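Lipid binding hydrolase (Escherichia coli, PDB 2IF6) is probably a hydrolase of the permuted papain-like amidase family, its substrate and physiological role not established. Local coordinates at residues Trp3-Arg16 against Trp61-Arg74. Numbering follows the deposited sequence. Where two conformers were deposited one is given.
Sequences WQPQTGDIIFQISR and WIAHGEKGKYVVRR
I10 and F12 on strand 10-13 form antiparallel hydrogen-bonded pairs with R73 and V71 on strand 70-74, while I11 faces V72 in the non-hydrogen-bonded pair between them, and the strand axes come within 4.7 Å. At one end R74, bent at chi3 (-54°), forms a side-on salt bridge with D9, with NE 2.8 Å from OD1 and NH2 2.9 Å from OD2, both on the syn side of the carboxylate. OD2 also accepts from W3 NE1 and Q6 N, so three donors hold it and the carboxylate is tied to its own loop. The Q6 amide stacks on the guanidinium, planes 15° apart, with OE1 over its centre. The W3 ring takes V72 CG2 on one face, a CH-pi contact, and P5 CG on the other.

W61 is sandwiched similarly: I11 CG2 sits over one face, and Q13 NE2 lies 3.3 Å above the opposite one. With CG between backbone N and carbonyl carbon (chi1 71°), Q13 runs extended across that ring, and NE2 donates to W61 O at 2.9 Å. Beyond the strands, E66 N bonds to I14 O at 2.8 Å, and R16 NE reaches H64 O at 2.9 Å.

Strands 33-40 and 174-180 flank this pair in the six-stranded antiparallel sheet. W61, from helix 58-63, packs against the sheet, also touching V46 of strand 43-49, and contacts the group C112, H33 and E48, whose arrangement is consistent with the Cys-His-Glu triad of a papain-like enzyme.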
loop_
_atom_site.group_PDB
_atom_site.type_symbol
_atom_site.label_atom_id
_atom_site.label_comp_id
_atom_site.label_asym_id
_atom_site.label_seq_id
_atom_site.Cartn_x
_atom_site.Cartn_y
_atom_site.Cartn_z
ATOM N N TRP A 3 -19.375 3.213 -6.833
ATOM C CA TRP A 3 -18.569 2.276 -5.979
ATOM C C TRP A 3 -19.224 2.097 -4.614
ATOM O O TRP A 3 -19.570 3.079 -3.955
ATOM C CB TRP A 3 -17.153 2.838 -5.823
ATOM C CG TRP A 3 -16.264 2.117 -4.876
ATOM C CD1 TRP A 3 -16.047 0.743 -4.800
ATOM C CD2 TRP A 3 -15.431 2.705 -3.865
ATOM N NE1 TRP A 3 -15.127 0.473 -3.819
ATOM C CE2 TRP A 3 -14.778 1.633 -3.186
ATOM C CE3 TRP A 3 -15.202 4.026 -3.432
ATOM C CZ2 TRP A 3 -13.867 1.848 -2.137
ATOM C CZ3 TRP A 3 -14.318 4.238 -2.381
ATOM C CH2 TRP A 3 -13.635 3.148 -1.762
ATOM N N GLN A 4 -19.407 0.834 -4.223
ATOM C CA GLN A 4 -19.885 0.438 -2.903
ATOM C C GLN A 4 -18.650 -0.156 -2.190
ATOM O O GLN A 4 -18.223 -1.280 -2.536
ATOM C CB GLN A 4 -20.964 -0.651 -3.112
ATOM C CG GLN A 4 -21.818 -1.094 -1.926
ATOM C CD GLN A 4 -22.759 -2.275 -2.321
ATOM O OE1 GLN A 4 -22.325 -3.453 -2.409
ATOM N NE2 GLN A 4 -24.032 -1.948 -2.604
ATOM N N PRO A 5 -18.031 0.597 -1.243
ATOM C CA PRO A 5 -16.858 0.058 -0.579
ATOM C C PRO A 5 -17.125 -1.304 0.034
ATOM O O PRO A 5 -18.228 -1.544 0.596
ATOM C CB PRO A 5 -16.536 1.109 0.513
ATOM C CG PRO A 5 -17.042 2.418 -0.111
ATOM C CD PRO A 5 -18.313 1.991 -0.826
ATOM N N GLN A 6 -16.162 -2.197 -0.137
ATOM C CA GLN A 6 -16.209 -3.533 0.475
ATOM C C GLN A 6 -14.883 -3.833 1.136
ATOM O O GLN A 6 -13.832 -3.422 0.641
ATOM C CB GLN A 6 -16.539 -4.618 -0.573
ATOM C CG GLN A 6 -17.950 -4.505 -1.151
ATOM C CD GLN A 6 -18.194 -5.383 -2.389
ATOM O OE1 GLN A 6 -17.385 -6.200 -2.741
ATOM N NE2 GLN A 6 -19.331 -5.189 -3.044
ATOM N N THR A 7 -14.933 -4.592 2.228
ATOM C CA THR A 7 -13.736 -4.996 2.941
ATOM C C THR A 7 -12.801 -5.744 1.984
ATOM O O THR A 7 -13.243 -6.651 1.228
ATOM C CB THR A 7 -14.079 -5.939 4.111
ATOM O OG1 THR A 7 -14.827 -5.209 5.105
ATOM C CG2 THR A 7 -12.780 -6.483 4.722
ATOM N N GLY A 8 -11.525 -5.379 2.017
ATOM C CA GLY A 8 -10.576 -5.911 1.066
ATOM C C GLY A 8 -10.247 -5.037 -0.145
ATOM O O GLY A 8 -9.214 -5.281 -0.763
ATOM N N ASP A 9 -11.098 -4.060 -0.511
ATOM C CA ASP A 9 -10.795 -3.174 -1.648
ATOM C C ASP A 9 -9.470 -2.472 -1.352
ATOM O O ASP A 9 -9.233 -2.031 -0.208
ATOM C CB ASP A 9 -11.882 -2.089 -1.879
ATOM C CG ASP A 9 -13.195 -2.658 -2.344
ATOM O OD1 ASP A 9 -13.283 -3.905 -2.637
ATOM O OD2 ASP A 9 -14.153 -1.854 -2.403
ATOM N N ILE A 10 -8.597 -2.419 -2.336
ATOM C CA ILE A 10 -7.281 -1.823 -2.108
ATOM C C ILE A 10 -7.294 -0.465 -2.756
ATOM O O ILE A 10 -7.620 -0.351 -3.933
ATOM C CB ILE A 10 -6.154 -2.709 -2.677
ATOM C CG1 ILE A 10 -6.293 -4.146 -2.113
ATOM C CG2 ILE A 10 -4.777 -2.102 -2.321
ATOM C CD1 ILE A 10 -5.377 -5.218 -2.809
ATOM N N ILE A 11 -6.922 0.559 -1.992
ATOM C CA ILE A 11 -7.072 1.924 -2.454
ATOM C C ILE A 11 -5.690 2.593 -2.550
ATOM O O ILE A 11 -4.833 2.327 -1.706
ATOM C CB ILE A 11 -8.069 2.707 -1.532
ATOM C CG1 ILE A 11 -8.382 4.100 -2.114
ATOM C CG2 ILE A 11 -7.590 2.734 -0.087
ATOM C CD1 ILE A 11 -9.619 4.763 -1.567
ATOM N N PHE A 12 -5.494 3.460 -3.550
ATOM C CA PHE A 12 -4.164 4.018 -3.846
ATOM C C PHE A 12 -4.323 5.536 -3.974
ATOM O O PHE A 12 -5.380 6.020 -4.407
ATOM C CB PHE A 12 -3.629 3.440 -5.169
ATOM C CG PHE A 12 -3.489 1.926 -5.182
ATOM C CD1 PHE A 12 -2.255 1.348 -4.998
ATOM C CD2 PHE A 12 -4.595 1.088 -5.399
ATOM C CE1 PHE A 12 -2.114 -0.045 -4.984
ATOM C CE2 PHE A 12 -4.426 -0.348 -5.392
ATOM C CZ PHE A 12 -3.202 -0.857 -5.222
ATOM N N GLN A 13 -3.281 6.276 -3.599
ATOM C CA GLN A 13 -3.295 7.710 -3.700
ATOM C C GLN A 13 -1.858 8.198 -3.866
ATOM O O GLN A 13 -0.908 7.418 -3.738
ATOM C CB GLN A 13 -3.931 8.326 -2.431
ATOM C CG GLN A 13 -3.050 8.199 -1.178
ATOM C CD GLN A 13 -3.650 8.770 0.099
ATOM O OE1 GLN A 13 -2.963 8.779 1.105
ATOM N NE2 GLN A 13 -4.901 9.260 0.071
ATOM N N ILE A 14 -1.737 9.499 -4.094
ATOM C CA ILE A 14 -0.459 10.191 -4.107
ATOM C C ILE A 14 -0.249 10.782 -2.724
ATOM O O ILE A 14 -0.968 11.717 -2.302
ATOM C CB ILE A 14 -0.452 11.378 -5.106
ATOM C CG1 ILE A 14 -0.884 10.950 -6.516
ATOM C CG2 ILE A 14 0.932 12.035 -5.133
ATOM C CD1 ILE A 14 -1.103 12.163 -7.421
ATOM N N SER A 15 0.724 10.233 -2.014
ATOM C CA SER A 15 1.150 10.767 -0.717
ATOM C C SER A 15 1.652 12.236 -0.842
ATOM O O SER A 15 2.252 12.610 -1.861
ATOM C CB SER A 15 2.268 9.888 -0.158
ATOM O OG SER A 15 2.866 10.498 0.967
ATOM N N ARG A 16 1.397 13.038 0.188
ATOM C CA ARG A 16 1.964 14.399 0.290
ATOM C C ARG A 16 3.293 14.442 1.084
ATOM O O ARG A 16 3.885 15.515 1.262
ATOM C CB ARG A 16 0.977 15.346 0.944
ATOM C CG ARG A 16 -0.279 15.658 0.149
ATOM C CD ARG A 16 -1.205 16.429 1.067
ATOM N NE ARG A 16 -2.599 16.310 0.665
ATOM C CZ ARG A 16 -3.334 17.305 0.167
ATOM N NH1 ARG A 16 -2.812 18.522 0.028
ATOM N NH2 ARG A 16 -4.604 17.084 -0.181
ATOM N N TRP A 61 -9.051 9.702 4.878
ATOM C CA TRP A 61 -7.996 9.083 4.062
ATOM C C TRP A 61 -7.875 9.702 2.662
ATOM O O TRP A 61 -6.790 10.000 2.202
ATOM C CB TRP A 61 -8.237 7.576 3.942
ATOM C CG TRP A 61 -7.035 6.865 3.419
ATOM C CD1 TRP A 61 -5.997 6.358 4.155
ATOM C CD2 TRP A 61 -6.709 6.631 2.035
ATOM N NE1 TRP A 61 -5.054 5.785 3.312
ATOM C CE2 TRP A 61 -5.488 5.925 2.011
ATOM C CE3 TRP A 61 -7.344 6.940 0.820
ATOM C CZ2 TRP A 61 -4.884 5.537 0.821
ATOM C CZ3 TRP A 61 -6.759 6.526 -0.361
ATOM C CH2 TRP A 61 -5.527 5.840 -0.347
ATOM N N ILE A 62 -9.005 9.888 1.980
ATOM C CA ILE A 62 -8.984 10.375 0.603
ATOM C C ILE A 62 -8.511 11.834 0.543
ATOM O O ILE A 62 -7.796 12.234 -0.398
ATOM C CB ILE A 62 -10.378 10.291 -0.037
ATOM C CG1 ILE A 62 -10.756 8.818 -0.259
ATOM C CG2 ILE A 62 -10.424 11.142 -1.357
ATOM C CD1 ILE A 62 -12.217 8.593 -0.707
ATOM N N ALA A 63 -8.939 12.607 1.541
ATOM C CA ALA A 63 -8.654 14.054 1.645
ATOM C C ALA A 63 -7.154 14.273 1.804
ATOM O O ALA A 63 -6.615 15.289 1.389
ATOM C CB ALA A 63 -9.408 14.644 2.861
ATOM N N HIS A 64 -6.485 13.310 2.417
ATOM C CA HIS A 64 -5.040 13.390 2.626
ATOM C C HIS A 64 -4.217 13.164 1.339
ATOM O O HIS A 64 -3.034 13.506 1.282
ATOM C CB HIS A 64 -4.608 12.411 3.721
ATOM C CG HIS A 64 -4.766 12.944 5.115
ATOM N ND1 HIS A 64 -5.234 12.174 6.158
ATOM C CD2 HIS A 64 -4.496 14.163 5.642
ATOM C CE1 HIS A 64 -5.255 12.897 7.264
ATOM N NE2 HIS A 64 -4.815 14.109 6.978
ATOM N N GLY A 65 -4.830 12.606 0.305
ATOM C CA GLY A 65 -4.107 12.360 -0.939
ATOM C C GLY A 65 -3.964 13.660 -1.695
ATOM O O GLY A 65 -4.821 14.530 -1.597
ATOM N N GLU A 66 -2.881 13.813 -2.440
ATOM C CA GLU A 66 -2.733 14.997 -3.275
ATOM C C GLU A 66 -3.903 15.130 -4.260
ATOM O O GLU A 66 -4.263 14.173 -4.984
ATOM C CB GLU A 66 -1.419 14.945 -4.015
ATOM C CG GLU A 66 -0.961 16.286 -4.588
ATOM C CD GLU A 66 0.320 16.107 -5.395
ATOM O OE1 GLU A 66 1.426 16.336 -4.843
ATOM O OE2 GLU A 66 0.215 15.684 -6.570
ATOM N N LYS A 67 -4.516 16.311 -4.250
ATOM C CA LYS A 67 -5.650 16.632 -5.115
ATOM C C LYS A 67 -6.879 15.732 -4.896
ATOM O O LYS A 67 -7.815 15.764 -5.706
ATOM C CB LYS A 67 -5.216 16.624 -6.588
ATOM C CG LYS A 67 -4.333 17.829 -7.001
ATOM C CD LYS A 67 -5.194 19.025 -7.380
ATOM C CE LYS A 67 -4.308 20.187 -7.823
ATOM N NZ LYS A 67 -4.580 21.392 -6.953
ATOM N N GLY A 68 -6.896 14.976 -3.790
ATOM C CA GLY A 68 -8.007 14.068 -3.484
ATOM C C GLY A 68 -8.127 12.867 -4.425
ATOM O O GLY A 68 -9.173 12.189 -4.431
ATOM N N LYS A 69 -7.097 12.623 -5.253
ATOM C CA LYS A 69 -7.167 11.585 -6.285
ATOM C C LYS A 69 -7.029 10.211 -5.642
ATOM O O LYS A 69 -6.261 10.039 -4.678
ATOM C CB LYS A 69 -6.063 11.727 -7.311
ATOM C CG LYS A 69 -6.150 12.995 -8.130
ATOM C CD LYS A 69 -5.040 12.936 -9.174
ATOM C CE LYS A 69 -5.079 14.148 -10.054
ATOM N NZ LYS A 69 -4.127 13.959 -11.202
ATOM N N TYR A 70 -7.766 9.238 -6.174
ATOM C CA TYR A 70 -7.648 7.870 -5.683
ATOM C C TYR A 70 -8.171 6.912 -6.747
ATOM O O TYR A 70 -8.947 7.296 -7.649
ATOM C CB TYR A 70 -8.384 7.669 -4.318
ATOM C CG TYR A 70 -9.901 7.705 -4.403
ATOM C CD1 TYR A 70 -10.643 6.534 -4.602
ATOM C CD2 TYR A 70 -10.597 8.924 -4.298
ATOM C CE1 TYR A 70 -12.032 6.575 -4.698
ATOM C CE2 TYR A 70 -11.991 8.986 -4.376
ATOM C CZ TYR A 70 -12.703 7.808 -4.588
ATOM O OH TYR A 70 -14.079 7.871 -4.673
ATOM N N VAL A 71 -7.739 5.668 -6.629
ATOM C CA VAL A 71 -8.250 4.582 -7.477
ATOM C C VAL A 71 -8.362 3.385 -6.568
ATOM O O VAL A 71 -7.562 3.241 -5.612
ATOM C CB VAL A 71 -7.317 4.283 -8.675
ATOM C CG1 VAL A 71 -5.907 3.989 -8.214
ATOM C CG2 VAL A 71 -7.861 3.102 -9.522
ATOM N N VAL A 72 -9.359 2.539 -6.832
ATOM C CA VAL A 72 -9.633 1.393 -5.979
ATOM C C VAL A 72 -9.580 0.122 -6.801
ATOM O O VAL A 72 -10.209 0.054 -7.850
ATOM C CB VAL A 72 -11.041 1.507 -5.334
ATOM C CG1 VAL A 72 -11.284 0.312 -4.445
ATOM C CG2 VAL A 72 -11.155 2.818 -4.494
ATOM N N ARG A 73 -8.855 -0.890 -6.315
ATOM C CA ARG A 73 -8.830 -2.196 -6.975
ATOM C C ARG A 73 -9.545 -3.230 -6.103
ATOM O O ARG A 73 -9.542 -3.132 -4.870
ATOM C CB ARG A 73 -7.391 -2.639 -7.216
ATOM C CG ARG A 73 -6.606 -1.646 -8.074
ATOM C CD ARG A 73 -6.850 -1.903 -9.551
ATOM N NE ARG A 73 -5.883 -2.819 -10.133
ATOM C CZ ARG A 73 -5.865 -3.134 -11.424
ATOM N NH1 ARG A 73 -6.763 -2.597 -12.260
ATOM N NH2 ARG A 73 -4.959 -3.995 -11.880
ATOM N N ARG A 74 -10.162 -4.210 -6.736
ATOM C CA ARG A 74 -10.832 -5.288 -6.000
ATOM C C ARG A 74 -10.589 -6.615 -6.674
ATOM O O ARG A 74 -10.463 -6.678 -7.902
ATOM C CB ARG A 74 -12.358 -5.000 -5.965
ATOM C CG ARG A 74 -13.208 -6.184 -5.414
ATOM C CD ARG A 74 -14.720 -5.868 -5.410
ATOM N NE ARG A 74 -14.997 -4.620 -4.689
ATOM C CZ ARG A 74 -16.119 -3.917 -4.803
ATOM N NH1 ARG A 74 -17.104 -4.377 -5.597
ATOM N NH2 ARG A 74 -16.275 -2.792 -4.093
HETATM O O HOH W 1 -18.714 -1.464 -6.390
HETATM O O HOH W 2 -6.816 10.150 -2.072
HETATM O O HOH W 3 -4.217 9.244 3.332
HETATM O O HOH W 4 -3.998 11.429 -4.208
HETATM O O HOH W 5 3.035 14.925 -3.198
HETATM O O HOH W 6 -0.669 12.299 2.095
#